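Local coordinates for protein DNA-dependent metalloprotease WSS1 homolog 2 (Schizosaccharomyces pombe, PDB 5JIG) that probably acts as a DNA-dependent metalloprotease that cleaves DNA-bound proteins and so takes part in the repair of DNA-protein cross-links, here represented by its WLM protease domain, at residues I3-E8 with R26-T31; T31-I36 with S93-E98; W42-L47 with T100-G105. All blocks are in the same frame, centred on the assembly; numbering follows the deposited sequence.

Contact 1 of 3, residues I3-E8 with R26-T31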
# COMPACT_ATOMS: atom_id res chain seq x y z
N ILE A 3 12.08 -8.50 -7.43
CA ILE A 3 12.20 -8.58 -5.99
C ILE A 3 11.53 -7.40 -5.30
O ILE A 3 11.39 -7.41 -4.06
CB ILE A 3 13.67 -8.66 -5.50
CG1 ILE A 3 14.47 -7.41 -5.78
CG2 ILE A 3 14.32 -9.90 -6.07
CD1 ILE A 3 15.87 -7.42 -5.23
N TYR A 4 11.16 -6.35 -6.07
CA TYR A 4 10.61 -5.15 -5.51
C TYR A 4 9.09 -5.29 -5.42
O TYR A 4 8.34 -4.81 -6.27
CB TYR A 4 11.05 -3.92 -6.35
CG TYR A 4 12.57 -3.85 -6.44
CD1 TYR A 4 13.21 -3.80 -7.65
CD2 TYR A 4 13.33 -3.77 -5.28
CE1 TYR A 4 14.61 -3.75 -7.74
CE2 TYR A 4 14.71 -3.71 -5.37
CZ TYR A 4 15.32 -3.67 -6.57
OH TYR A 4 16.71 -3.59 -6.62
N THR A 5 8.69 -5.95 -4.36
CA THR A 5 7.30 -6.31 -4.12
C THR A 5 7.07 -6.45 -2.61
O THR A 5 7.94 -6.16 -1.81
CB THR A 5 6.99 -7.59 -4.91
OG1 THR A 5 5.56 -7.78 -4.90
CG2 THR A 5 7.70 -8.80 -4.36
N PHE A 6 5.86 -6.90 -2.27
CA PHE A 6 5.47 -7.24 -0.90
C PHE A 6 5.63 -8.77 -0.76
O PHE A 6 4.96 -9.51 -1.47
CB PHE A 6 4.03 -6.84 -0.65
CG PHE A 6 3.78 -5.37 -0.85
CD1 PHE A 6 3.26 -4.93 -2.05
CD2 PHE A 6 4.11 -4.45 0.10
CE1 PHE A 6 3.05 -3.56 -2.27
CE2 PHE A 6 3.89 -3.09 -0.10
CZ PHE A 6 3.40 -2.65 -1.30
N ASN A 7 6.51 -9.22 0.11
CA ASN A 7 6.85 -10.62 0.12
C ASN A 7 5.77 -11.51 0.73
O ASN A 7 5.69 -12.67 0.36
CB ASN A 7 8.17 -10.86 0.84
CG ASN A 7 9.36 -10.35 0.09
OD1 ASN A 7 9.33 -10.18 -1.12
ND2 ASN A 7 10.44 -10.07 0.84
N GLU A 8 4.98 -10.98 1.65
CA GLU A 8 3.93 -11.71 2.31
C GLU A 8 2.78 -10.78 2.59
O GLU A 8 2.97 -9.60 2.88
CB GLU A 8 4.43 -12.30 3.64
CG GLU A 8 3.41 -13.17 4.33
CD GLU A 8 3.90 -13.85 5.61
OE1 GLU A 8 3.11 -14.51 6.28
OE2 GLU A 8 5.09 -13.68 5.98
N ARG A 26 -4.57 -7.51 -5.07
CA ARG A 26 -4.78 -6.50 -6.11
C ARG A 26 -3.78 -5.36 -5.95
O ARG A 26 -3.20 -4.90 -6.96
CB ARG A 26 -6.21 -5.98 -6.10
CG ARG A 26 -6.49 -4.91 -7.14
CD ARG A 26 -7.88 -4.41 -7.04
NE ARG A 26 -8.16 -3.41 -7.99
CZ ARG A 26 -9.36 -2.74 -8.02
NH1 ARG A 26 -9.57 -1.78 -8.81
NH2 ARG A 26 -10.28 -2.97 -7.12
N LEU A 27 -3.58 -4.88 -4.75
CA LEU A 27 -2.61 -3.81 -4.49
C LEU A 27 -1.19 -4.26 -4.84
O LEU A 27 -0.43 -3.51 -5.46
CB LEU A 27 -2.69 -3.37 -3.04
CG LEU A 27 -3.97 -2.61 -2.68
CD1 LEU A 27 -4.22 -2.64 -1.19
CD2 LEU A 27 -3.95 -1.16 -3.17
N ARG A 28 -0.82 -5.46 -4.41
CA ARG A 28 0.52 -5.95 -4.71
C ARG A 28 0.75 -6.01 -6.21
O ARG A 28 1.85 -5.72 -6.69
CB ARG A 28 0.69 -7.32 -4.07
CG ARG A 28 2.05 -7.97 -4.36
CD ARG A 28 2.08 -9.40 -3.92
NE ARG A 28 1.10 -10.14 -4.78
CZ ARG A 28 0.53 -11.30 -4.48
NH1 ARG A 28 -0.43 -11.75 -5.30
NH2 ARG A 28 0.91 -12.04 -3.41
N ASP A 29 -0.26 -6.45 -6.93
CA ASP A 29 -0.17 -6.73 -8.35
C ASP A 29 -0.49 -5.51 -9.23
O ASP A 29 -0.38 -5.57 -10.46
CB ASP A 29 -0.99 -7.93 -8.68
CG ASP A 29 -0.50 -9.22 -7.93
OD1 ASP A 29 0.69 -9.21 -7.49
OD2 ASP A 29 -1.30 -10.12 -7.80
N ASP A 30 -0.89 -4.42 -8.61
CA ASP A 30 -1.27 -3.19 -9.31
C ASP A 30 -0.09 -2.73 -10.12
O ASP A 30 1.02 -2.58 -9.62
CB ASP A 30 -1.68 -2.16 -8.27
CG ASP A 30 -2.14 -0.85 -8.86
OD1 ASP A 30 -1.27 -0.09 -9.32
OD2 ASP A 30 -3.37 -0.57 -8.83
N THR A 31 -0.31 -2.49 -11.44
CA THR A 31 0.80 -2.14 -12.29
C THR A 31 1.50 -0.82 -11.91
O THR A 31 2.69 -0.66 -12.13
CB THR A 31 0.37 -2.16 -13.75
OG1 THR A 31 -0.76 -1.33 -13.89
CG2 THR A 31 0.02 -3.52 -14.22
O HOH W 1 4.24 -5.13 -5.52
O HOH W 2 3.07 -11.70 -1.62
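Phe6 and Arg28 make the closest backbone approach, with Phe6 CA 6.4 Å from Arg28 CA, where the extended chain of 3-8 passes the last turn of helix 17-29. No direct hydrogen bond joins the two segments. Arg28 carries nearly all of the helix side of the contact, mainly through its aliphatic part. Its CG touches the Thr5 hydroxyl, with CG 3.6 Å from Thr5 OG1. The same CG lies 4.0 Å from Phe6 CD1, and the ring also meets Arg28 CA and CB. Phe6 and Arg28 run past each other in opposite directions; the ring goes into the core and the guanidinium the other way. The planes of the two groups are 36° apart, and it is the methylene chain, not the guanidinium, that meets the ring. Two waters supply the polar links. Water 1 donates to Arg28 O at 2.7 Å and lies 3.0 Å from Thr5 OG1. Water 2 donates to Phe6 O at 2.9 Å and accepts from Arg28 NH2 at 2.8 Å. The Arg28 chain bends at chi3 (66°), which folds the guanidinium back beside Asp29. There NE binds Asp29 OD1 at 2.9 Å in a salt bridge, and NH1 binds Asp29 OD2 with an almost straight N-H...O angle of 178°. This side-on, two-nitrogen grip limits rotation of the guanidinium and leaves NH2 to meet water 2. The contact thus ties edge strand 6-10 to the C-terminal end of helix 17-29. Inward, Phe6 packs on Ile33 and Met37 of helix 31-40, Leu95 of helix 88-100, and Val44 and Leu47 of strand 44-50.

Contact 2 of 3, residues T31-I36 with S93-E98. With NI (nickel (II) ion), chain B.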
# COMPACT_ATOMS: atom_id res chain seq x y z
N THR A 31 -0.31 -2.49 -11.44
CA THR A 31 0.80 -2.14 -12.29
C THR A 31 1.50 -0.82 -11.91
O THR A 31 2.69 -0.66 -12.13
CB THR A 31 0.37 -2.16 -13.75
OG1 THR A 31 -0.76 -1.33 -13.89
CG2 THR A 31 0.02 -3.52 -14.22
N GLY A 32 0.73 0.11 -11.37
CA GLY A 32 1.28 1.36 -10.90
C GLY A 32 2.10 1.21 -9.64
O GLY A 32 3.18 1.78 -9.50
N ILE A 33 1.61 0.42 -8.69
CA ILE A 33 2.38 0.10 -7.49
C ILE A 33 3.67 -0.63 -7.84
O ILE A 33 4.74 -0.31 -7.34
CB ILE A 33 1.51 -0.70 -6.49
CG1 ILE A 33 0.32 0.10 -5.97
CG2 ILE A 33 2.35 -1.25 -5.34
CD1 ILE A 33 0.67 1.37 -5.20
N LYS A 34 3.58 -1.59 -8.75
CA LYS A 34 4.80 -2.31 -9.19
C LYS A 34 5.78 -1.35 -9.83
O LYS A 34 6.99 -1.45 -9.58
CB LYS A 34 4.42 -3.46 -10.11
CG LYS A 34 3.72 -4.60 -9.51
CD LYS A 34 3.32 -5.66 -10.49
CE LYS A 34 4.35 -6.66 -10.63
NZ LYS A 34 3.68 -8.01 -10.89
N LYS A 35 5.28 -0.41 -10.65
CA LYS A 35 6.17 0.54 -11.30
C LYS A 35 6.97 1.34 -10.33
O LYS A 35 8.16 1.51 -10.50
CB LYS A 35 5.32 1.46 -12.23
CG LYS A 35 6.11 2.38 -13.10
CD LYS A 35 6.55 1.70 -14.33
CE LYS A 35 7.21 2.67 -15.31
NZ LYS A 35 8.44 2.16 -15.87
N ILE A 36 6.30 1.87 -9.28
CA ILE A 36 7.03 2.67 -8.34
C ILE A 36 7.94 1.83 -7.43
O ILE A 36 9.02 2.32 -7.03
CB ILE A 36 6.14 3.63 -7.53
CG1 ILE A 36 5.10 2.91 -6.70
CG2 ILE A 36 5.54 4.65 -8.47
CD1 ILE A 36 4.31 3.81 -5.76
N SER A 93 -3.95 5.16 -2.81
CA SER A 93 -3.25 6.38 -2.47
C SER A 93 -2.67 6.35 -1.06
O SER A 93 -1.56 6.83 -0.84
CB SER A 93 -4.19 7.58 -2.63
OG SER A 93 -3.50 8.79 -2.37
N THR A 94 -3.38 5.76 -0.11
CA THR A 94 -2.82 5.52 1.21
C THR A 94 -1.57 4.63 1.14
O THR A 94 -0.57 4.91 1.79
CB THR A 94 -3.85 4.97 2.18
OG1 THR A 94 -4.88 5.92 2.35
CG2 THR A 94 -3.25 4.56 3.51
N LEU A 95 -1.60 3.62 0.31
CA LEU A 95 -0.40 2.77 0.13
C LEU A 95 0.77 3.57 -0.39
O LEU A 95 1.90 3.41 0.06
CB LEU A 95 -0.71 1.57 -0.75
CG LEU A 95 0.47 0.63 -1.02
CD1 LEU A 95 1.16 0.15 0.24
CD2 LEU A 95 0.00 -0.54 -1.88
N ILE A 96 0.52 4.46 -1.38
CA ILE A 96 1.60 5.31 -1.88
C ILE A 96 2.14 6.22 -0.78
O ILE A 96 3.35 6.42 -0.70
CB ILE A 96 1.14 6.06 -3.16
CG1 ILE A 96 0.81 5.05 -4.25
CG2 ILE A 96 2.18 7.06 -3.57
CD1 ILE A 96 0.24 5.62 -5.52
N HIS A 97 1.25 6.76 0.06
CA HIS A 97 1.67 7.53 1.20
C HIS A 97 2.61 6.68 2.08
O HIS A 97 3.71 7.14 2.46
CB HIS A 97 0.42 7.99 1.97
CG HIS A 97 0.72 8.70 3.24
ND1 HIS A 97 0.33 10.00 3.47
CD2 HIS A 97 1.34 8.32 4.38
CE1 HIS A 97 0.70 10.34 4.70
NE2 HIS A 97 1.34 9.36 5.28
N GLU A 98 2.19 5.47 2.43
CA GLU A 98 3.03 4.64 3.27
C GLU A 98 4.36 4.31 2.60
O GLU A 98 5.40 4.33 3.29
CB GLU A 98 2.34 3.38 3.75
CG GLU A 98 0.98 3.58 4.43
CD GLU A 98 0.85 4.61 5.41
OE1 GLU A 98 1.86 5.03 5.99
OE2 GLU A 98 -0.33 5.01 5.62
NI NI B . 2.06 9.24 7.22
O HOH W 3 2.51 8.92 9.28
O HOH W 4 0.01 9.41 7.95
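Ile33 opens the contact, its CD1 methyl meeting both Leu95 and Ile96 of the other helix. The two helical segments run nearly parallel, with their axes 10° apart in direction and 11.3 Å apart at closest approach. Ile33 CD1 lies 3.8 Å from Ile96 CG1 and 3.9 Å from Leu95 CD2, and so fits between these two neighbours. Ile33 CG1 is anti to its carbonyl carbon (chi1 -64°), and the turn at chi2 (-61°) carries CD1 across to the other helix. Ile36, one turn further on, closes the segment. Its CD1 is 4.0 Å from Ile96 CG1, and the two side chains cross at about a right angle. Ile96 CG1 thus receives the end methyls of both isoleucines. All four touching residues are buried and apolar, and no hydrogen bond crosses. Ala122 of helix 109-122 lies against Ile96, while Ile73 and Leu75 of strand 72-76 pack on Leu95. Helix 88-100 also carries His97, whose NE2 binds the nickel ion at 2.1 Å, and Glu98, the predicted active-site residue. The helix therefore has a packed side and a metal-binding side, an arrangement typical of the HExxH helix of zinc metalloproteases.

Contact 3 of 3, residues W42-L47 with T100-G105. With NI (nickel (II) ion), chain B.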
# COMPACT_ATOMS: atom_id res chain seq x y z
N TRP A 42 12.15 -0.77 -3.89
CA TRP A 42 11.58 -1.10 -2.59
C TRP A 42 11.10 -2.52 -2.55
O TRP A 42 10.29 -2.96 -3.37
CB TRP A 42 10.40 -0.18 -2.31
CG TRP A 42 10.76 1.21 -2.02
CD1 TRP A 42 11.90 1.65 -1.44
CD2 TRP A 42 10.01 2.37 -2.31
NE1 TRP A 42 11.89 3.03 -1.32
CE2 TRP A 42 10.72 3.48 -1.85
CE3 TRP A 42 8.77 2.58 -2.95
CZ2 TRP A 42 10.24 4.80 -2.01
CZ3 TRP A 42 8.33 3.88 -3.12
CH2 TRP A 42 9.02 4.94 -2.59
N THR A 43 11.62 -3.26 -1.53
CA THR A 43 11.11 -4.55 -1.13
C THR A 43 10.53 -4.42 0.24
O THR A 43 11.19 -3.90 1.16
CB THR A 43 12.21 -5.61 -1.10
OG1 THR A 43 12.84 -5.73 -2.40
CG2 THR A 43 11.69 -6.90 -0.58
N VAL A 44 9.27 -4.77 0.41
CA VAL A 44 8.56 -4.65 1.70
C VAL A 44 8.23 -6.07 2.14
O VAL A 44 7.45 -6.78 1.50
CB VAL A 44 7.31 -3.78 1.55
CG1 VAL A 44 6.48 -3.81 2.82
CG2 VAL A 44 7.71 -2.36 1.19
N PRO A 45 8.82 -6.53 3.25
CA PRO A 45 8.59 -7.93 3.64
C PRO A 45 7.13 -8.30 3.90
O PRO A 45 6.72 -9.43 3.59
CB PRO A 45 9.44 -8.08 4.91
CG PRO A 45 10.60 -7.17 4.66
CD PRO A 45 9.99 -5.96 3.96
N LEU A 46 6.37 -7.39 4.47
CA LEU A 46 5.02 -7.71 4.90
C LEU A 46 4.07 -6.58 4.60
O LEU A 46 4.36 -5.40 4.94
CB LEU A 46 5.02 -7.98 6.41
CG LEU A 46 3.70 -8.41 7.07
CD1 LEU A 46 3.12 -9.65 6.45
CD2 LEU A 46 3.90 -8.58 8.57
N LEU A 47 2.92 -6.89 4.00
CA LEU A 47 1.81 -5.96 3.80
C LEU A 47 0.63 -6.60 4.51
O LEU A 47 0.22 -7.74 4.19
CB LEU A 47 1.49 -5.79 2.33
CG LEU A 47 0.31 -4.89 1.98
CD1 LEU A 47 0.57 -3.46 2.45
CD2 LEU A 47 0.03 -4.92 0.50
N THR A 100 6.01 6.20 0.62
CA THR A 100 6.80 7.40 0.70
C THR A 100 7.57 7.47 2.01
O THR A 100 8.69 7.98 2.08
CB THR A 100 5.88 8.64 0.51
OG1 THR A 100 5.18 8.56 -0.71
CG2 THR A 100 6.69 9.91 0.44
N HIS A 101 6.99 6.95 3.09
CA HIS A 101 7.62 6.85 4.38
C HIS A 101 8.80 5.86 4.41
O HIS A 101 9.54 5.82 5.40
CB HIS A 101 6.65 6.46 5.48
CG HIS A 101 5.71 7.57 5.92
ND1 HIS A 101 6.15 8.78 6.40
CD2 HIS A 101 4.37 7.55 6.09
CE1 HIS A 101 5.08 9.46 6.79
NE2 HIS A 101 3.99 8.76 6.64
N ASN A 102 9.05 5.10 3.35
CA ASN A 102 10.31 4.37 3.24
C ASN A 102 11.49 5.33 3.23
O ASN A 102 12.59 4.93 3.62
CB ASN A 102 10.36 3.50 2.03
CG ASN A 102 9.46 2.28 2.10
OD1 ASN A 102 8.90 1.96 3.15
ND2 ASN A 102 9.31 1.57 1.00
N VAL A 103 11.28 6.57 2.75
CA VAL A 103 12.32 7.57 2.57
C VAL A 103 12.15 8.69 3.54
O VAL A 103 13.14 9.15 4.13
CB VAL A 103 12.30 8.09 1.09
CG1 VAL A 103 13.37 9.15 0.81
CG2 VAL A 103 12.42 6.94 0.12
N HIS A 104 10.95 9.22 3.72
CA HIS A 104 10.75 10.45 4.50
C HIS A 104 9.87 10.14 5.73
O HIS A 104 8.71 9.68 5.55
CB HIS A 104 10.07 11.49 3.62
CG HIS A 104 10.92 11.89 2.45
ND1 HIS A 104 12.14 12.55 2.60
CD2 HIS A 104 10.77 11.64 1.12
CE1 HIS A 104 12.66 12.68 1.40
NE2 HIS A 104 11.86 12.15 0.48
N GLY A 105 10.34 10.42 6.92
CA GLY A 105 9.60 10.12 8.12
C GLY A 105 8.46 11.05 8.44
O GLY A 105 7.36 10.59 8.87
NI NI B . 2.06 9.24 7.22
O HOH W 3 2.51 8.92 9.28
O HOH W 4 0.01 9.41 7.95
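Trp42 lies against Asn102 and Val103, in the loop that follows helix 88-100. The tight part is the meeting of the indole with Asn102. The amide nitrogen ND2 packs 3.3 Å above the plane of the Trp42 ring, offset toward the rim, and 3.4 Å from Trp42 CG. The amide stands almost upright on the ring, the two planes being 85° apart. Asn102 CB covers the same ring system. It is 4.0 Å from the centroid of the five-membered ring and 26° off the normal, a CH-pi contact. With CG anti to the carbonyl carbon (chi1 -71°), the Asn102 amide reaches over the indole from CB. Val44 adds a looser touch, its CG2 4.2 Å from Asn102 ND2. The more open side is at Val103, which is exposed. Its CG2 meets the edge of the indole, 3.7 Å from Trp42 CZ2, and this is its one close touch with 42-47. His101 turns away from the strand side. Its NE2 binds the nickel ion at 2.1 Å, and its ND1 donates to His104 O at 2.8 Å, a bond that restrains the rotation of the imidazole and probably makes NE2 a somewhat better metal ligand. Trp42 also stacks on His40 and touches Leu118. No hydrogen bond forms between the two segments. The Asn102 amide is held by its oxygen, which accepts from Asn66 ND2, while its nitrogen packs over the Trp42 face. The indole and the loop after the HExxH helix are therefore joined by packing alone.

In the fold
Contacts 1 and 2 lie in series along the chain and share Thr31. Their centres are 9 Å apart, and Phe6 CZ lies 3.9 Å from Leu95 CD1, which joins them in one apolar core. Contacts 1 and 3 meet in the sheet, where strands 6-10 and 44-50 are neighbours; their centres are 12 Å apart. Contact 3 is centred 10 Å from contact 2, and their segments alternate. Both supply ligands to the nickel ion: His97 from 93-98 and His101 from 100-105, with His107 completing the protein ligands. The same histidines bind the catalytic zinc. Contact 1 binds no metal; the Phe6 side chain is about 8 Å from that of Glu98, the predicted active-site residue.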